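Local coordinates for protein flagellin hook IN motif family (Aeromonas hydrophila subsp. hydrophila, PDB 6XI1) that probably forms part of the calcium-stiffened extender of a bacterial RTX adhesin, a row of tandem beta-sandwich repeats that holds the adhesive end away from the cell, at residues G338-A343 and D372-D377; N359-E364 and T405-N410. One frame throughout, in Å; residues are numbered along the deposited sequence.

Contact 1. Residues G338-A343 and D372-D377; sequences GVNDAA and DVDGAD. With CA (calcium ion), chain V; CA (calcium ion), chain T; CA (calcium ion), chain U; CA (calcium ion), chain S.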
# COMPACT_ATOMS: atom_id res chain seq x y z
N GLY A 338 26.24 28.00 -16.55
CA GLY A 338 27.22 28.41 -17.54
C GLY A 338 28.33 29.27 -16.97
O GLY A 338 28.14 29.91 -15.90
N VAL A 339 29.45 29.28 -17.68
CA VAL A 339 30.57 30.24 -17.48
C VAL A 339 30.90 30.92 -18.79
O VAL A 339 30.69 30.32 -19.89
CB VAL A 339 31.82 29.59 -16.87
CG1 VAL A 339 31.50 29.06 -15.48
CG2 VAL A 339 32.43 28.54 -17.81
N ASN A 340 31.36 32.16 -18.69
CA ASN A 340 31.83 32.90 -19.87
C ASN A 340 32.88 32.10 -20.65
O ASN A 340 33.83 31.55 -20.04
CB ASN A 340 32.43 34.27 -19.56
CG ASN A 340 32.60 35.06 -20.84
OD1 ASN A 340 31.65 35.20 -21.62
ND2 ASN A 340 33.83 35.46 -21.10
N ASP A 341 32.70 32.08 -21.97
CA ASP A 341 33.77 31.78 -22.95
C ASP A 341 34.25 33.09 -23.58
O ASP A 341 33.40 33.93 -24.01
CB ASP A 341 33.28 30.81 -24.02
CG ASP A 341 33.13 29.40 -23.49
OD1 ASP A 341 32.28 29.18 -22.64
OD2 ASP A 341 33.95 28.55 -23.89
N ALA A 342 35.55 33.31 -23.55
CA ALA A 342 36.21 34.47 -24.18
C ALA A 342 35.77 34.52 -25.64
O ALA A 342 35.77 33.48 -26.34
CB ALA A 342 37.71 34.40 -24.08
N ALA A 343 35.39 35.71 -26.09
CA ALA A 343 35.06 36.00 -27.49
C ALA A 343 36.31 35.79 -28.34
O ALA A 343 37.44 35.95 -27.82
CB ALA A 343 34.53 37.40 -27.59
N ASP A 372 31.35 34.50 -30.51
CA ASP A 372 31.33 34.13 -29.08
C ASP A 372 30.56 32.81 -28.94
O ASP A 372 29.41 32.72 -29.40
CB ASP A 372 30.74 35.29 -28.26
CG ASP A 372 31.11 35.17 -26.79
OD1 ASP A 372 30.91 34.07 -26.23
OD2 ASP A 372 31.66 36.16 -26.26
N VAL A 373 31.23 31.80 -28.39
CA VAL A 373 30.62 30.47 -28.08
C VAL A 373 29.33 30.63 -27.26
O VAL A 373 28.40 29.80 -27.39
CB VAL A 373 31.71 29.61 -27.39
CG1 VAL A 373 31.16 28.49 -26.50
CG2 VAL A 373 32.63 29.06 -28.45
N ASP A 374 29.24 31.68 -26.44
CA ASP A 374 28.10 31.94 -25.54
C ASP A 374 26.91 32.50 -26.32
O ASP A 374 25.88 32.70 -25.67
CB ASP A 374 28.46 32.86 -24.38
CG ASP A 374 29.58 32.28 -23.53
OD1 ASP A 374 29.52 31.09 -23.20
OD2 ASP A 374 30.54 32.99 -23.29
N GLY A 375 27.07 32.80 -27.60
CA GLY A 375 25.93 33.07 -28.49
C GLY A 375 26.10 34.35 -29.29
O GLY A 375 26.95 35.20 -28.96
N ALA A 376 25.26 34.51 -30.30
CA ALA A 376 25.13 35.72 -31.13
C ALA A 376 24.89 36.94 -30.24
O ALA A 376 25.37 38.03 -30.59
CB ALA A 376 24.03 35.52 -32.14
N ASP A 377 24.20 36.77 -29.11
CA ASP A 377 23.91 37.87 -28.16
C ASP A 377 25.21 38.49 -27.60
O ASP A 377 25.19 39.66 -27.17
CB ASP A 377 22.99 37.38 -27.03
CG ASP A 377 23.43 36.11 -26.29
OD1 ASP A 377 24.47 35.51 -26.65
OD2 ASP A 377 22.71 35.69 -25.38
CA CA V . 31.46 35.06 -24.04
CA CA T . 30.01 29.15 -21.84
CA CA U . 23.82 33.58 -24.96
CA CA S . 33.53 27.23 -21.82
O HOH W 1 34.59 29.07 -20.66
O HOH W 2 34.08 32.13 -28.02
O HOH W 3 35.77 26.59 -22.36
O HOH W 4 22.65 32.70 -26.90
O HOH W 5 25.08 34.72 -23.30
O HOH W 6 23.76 31.43 -24.12
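Asp341 and Asp374 meet among three calcium ions at a cadherin-like junction, where the loop between two tandem beta-sandwich repeats packs against the calcium-binding type I turn from Asp372 to Gly375 of the final repeat. The tight part lies around Asp374, whose CG is anti to the carbonyl carbon (chi1 -60°), turning the carboxylate toward Asp341 and two ions. OD2 is gripped twice, by a calcium ion and by Asp341 N, which donates over 2.7 Å on the syn side, while OD1 binds a second ion together with Val339 O and Asp341 OD1. The first ion also takes Asn340, Asp341 O and both oxygens of Asp372, and Glu378 and Asp432 complete its shell. Asp341 OD1 bridges the second ion, at 2.4 Å, to a third that its OD2 also binds; Glu249 and Gln308 of the preceding repeat share this pair, consistent with a stiffened linker.

The looser side is at Val373: CG1 lies 3.7 Å from Asp341 CG, and a water spans Ala342 O and Val373 N. A fourth calcium ion sits apart, within 372-377 alone of the two segments, and carries three waters. In an Asx turn, Asp374 N donates to the anti lone pair of Asp372 OD1 over 2.9 Å, with an N-H...O angle of 158°.

Contact 2. Residues N359-E364 and T405-N410; sequences NPLLTE and TYNVDN
Leu362 lies alongside Val408, both side chains pointing the same way into the beta-sandwich core, with Leu362 CB 3.7 Å from Val408 CG1. The two belong to neighbouring antiparallel strands, 361-371 and 403-409, of the last cadherin-like repeat, and they form a hydrogen-bonded pair. Leu362 N donates to Val408 O, and Val408 N returns the bond to Leu362 O at 2.9 Å. Two residues along, Glu364 and Tyr406 make the next such pair, closed by the bond from Tyr406 N to Glu364 O at 2.8 Å.

Leu362, Val408, Glu364 and Tyr406 share the inward face, where Val353, Val413 and Ile440 add to the apolar cover. The polar ends of this face have their own partners: Tyr406 OH bonds Glu424 and Glu364 OE2 bonds the backbone N of Ala352. Thr363 and Asn407 stand side by side on the outer face. Leu361 and Asp409 form a non-hydrogen-bonded pair whose side chains diverge, yet Leu361 CD2 comes within 3.4 Å of Asp409 OD1.

Beyond Val408 the backbone pairing continues to Asn410. Its backbone N reaches Pro360 O at 2.9 Å, just after the cis peptide that joins Asn359 to Pro360. The side chain of Asn410 has CG anti to the backbone N (chi1 -170°), which carries the amide across to Asn359 and sets OD1 3.6 Å from Leu362 CD2. ND2 is held twice, by Asp356 OD1 and by Asn359 OD1. The two asparagine amides stand nearly perpendicular, 84° apart, and the bond from Asn410 ND2 to Asn359 OD1 is 3.1 Å long and fairly straight, at 165°.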
# COMPACT_ATOMS: atom_id res chain seq x y z
N ASN A 359 46.03 66.65 -43.48
CA ASN A 359 46.26 67.79 -42.57
C ASN A 359 44.91 68.43 -42.32
O ASN A 359 44.12 68.54 -43.26
CB ASN A 359 47.31 68.72 -43.18
CG ASN A 359 47.91 69.66 -42.17
OD1 ASN A 359 48.70 69.25 -41.31
ND2 ASN A 359 47.54 70.93 -42.26
N PRO A 360 44.56 68.82 -41.07
CA PRO A 360 45.45 68.68 -39.91
C PRO A 360 45.44 67.31 -39.18
O PRO A 360 46.30 67.15 -38.30
CB PRO A 360 44.88 69.75 -38.97
CG PRO A 360 43.38 69.73 -39.23
CD PRO A 360 43.25 69.41 -40.71
N LEU A 361 44.50 66.40 -39.49
CA LEU A 361 44.44 65.04 -38.87
C LEU A 361 45.01 63.98 -39.81
O LEU A 361 44.74 64.09 -41.02
CB LEU A 361 43.00 64.64 -38.56
CG LEU A 361 42.28 65.49 -37.53
CD1 LEU A 361 40.81 65.10 -37.48
CD2 LEU A 361 42.94 65.38 -36.16
N LEU A 362 45.76 63.01 -39.26
CA LEU A 362 46.04 61.72 -39.91
C LEU A 362 44.97 60.73 -39.41
O LEU A 362 44.66 60.73 -38.18
CB LEU A 362 47.45 61.24 -39.57
CG LEU A 362 48.58 62.23 -39.77
CD1 LEU A 362 49.90 61.55 -39.51
CD2 LEU A 362 48.59 62.82 -41.18
N THR A 363 44.33 60.00 -40.31
CA THR A 363 43.19 59.14 -39.94
C THR A 363 43.36 57.74 -40.54
O THR A 363 43.99 57.61 -41.61
CB THR A 363 41.84 59.75 -40.29
OG1 THR A 363 41.63 59.65 -41.70
CG2 THR A 363 41.74 61.19 -39.86
N GLU A 364 42.89 56.74 -39.80
CA GLU A 364 42.99 55.32 -40.21
C GLU A 364 41.72 54.62 -39.72
O GLU A 364 41.20 54.97 -38.66
CB GLU A 364 44.29 54.71 -39.70
CG GLU A 364 44.42 53.26 -40.07
CD GLU A 364 44.60 52.94 -41.55
OE1 GLU A 364 43.80 53.40 -42.39
OE2 GLU A 364 45.51 52.18 -41.84
N THR A 405 38.09 53.91 -35.69
CA THR A 405 38.66 55.14 -36.32
C THR A 405 39.77 55.68 -35.42
O THR A 405 39.53 55.90 -34.24
CB THR A 405 37.57 56.19 -36.56
OG1 THR A 405 36.52 55.58 -37.31
CG2 THR A 405 38.09 57.41 -37.29
N TYR A 406 40.97 55.72 -35.96
CA TYR A 406 42.14 56.32 -35.30
C TYR A 406 42.34 57.72 -35.91
O TYR A 406 42.22 57.87 -37.16
CB TYR A 406 43.36 55.43 -35.50
CG TYR A 406 44.66 56.04 -35.06
CD1 TYR A 406 45.08 55.93 -33.75
CD2 TYR A 406 45.46 56.75 -35.94
CE1 TYR A 406 46.27 56.50 -33.32
CE2 TYR A 406 46.67 57.30 -35.53
CZ TYR A 406 47.07 57.20 -34.21
OH TYR A 406 48.27 57.69 -33.79
N ASN A 407 42.62 58.69 -35.05
CA ASN A 407 42.94 60.10 -35.43
C ASN A 407 44.19 60.52 -34.67
O ASN A 407 44.26 60.20 -33.48
CB ASN A 407 41.74 61.00 -35.15
CG ASN A 407 40.68 60.85 -36.21
OD1 ASN A 407 40.93 61.11 -37.38
ND2 ASN A 407 39.50 60.38 -35.85
N VAL A 408 45.15 61.16 -35.33
CA VAL A 408 46.29 61.81 -34.64
C VAL A 408 46.52 63.17 -35.31
O VAL A 408 46.35 63.26 -36.53
CB VAL A 408 47.56 60.96 -34.59
CG1 VAL A 408 48.15 60.71 -35.96
CG2 VAL A 408 48.61 61.56 -33.67
N ASP A 409 46.89 64.18 -34.53
CA ASP A 409 47.22 65.51 -35.09
C ASP A 409 48.53 65.38 -35.86
O ASP A 409 49.55 64.98 -35.27
CB ASP A 409 47.39 66.58 -34.02
CG ASP A 409 46.11 66.97 -33.32
OD1 ASP A 409 45.03 66.74 -33.89
OD2 ASP A 409 46.20 67.49 -32.19
N ASN A 410 48.51 65.77 -37.13
CA ASN A 410 49.73 65.80 -37.96
C ASN A 410 50.83 66.62 -37.25
O ASN A 410 52.01 66.20 -37.31
CB ASN A 410 49.42 66.30 -39.37
CG ASN A 410 50.59 66.11 -40.30
OD1 ASN A 410 51.27 65.10 -40.24
ND2 ASN A 410 50.87 67.11 -41.13

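In the fold
Strand 361-371 connects the two contacts: contact 2 uses its beginning, and one segment of contact 1 is the loop that follows its end. Their centres lie about 35 Å apart, and their nearest atoms about 19 Å. Contact 1 is at the junction with the preceding repeat, where carboxylates and carbonyls are drawn together by calcium, with the Asp341-Asp374 hydrogen bond supporting the ions. Contact 2 depends instead on regular backbone pairing, with an apolar inner face and a more exposed outer one. Each is only partly buried: ions and water fill out contact 1, whereas contact 2 ends at Asn410, whose side chain lies about 8 Å from a bound calcium ion.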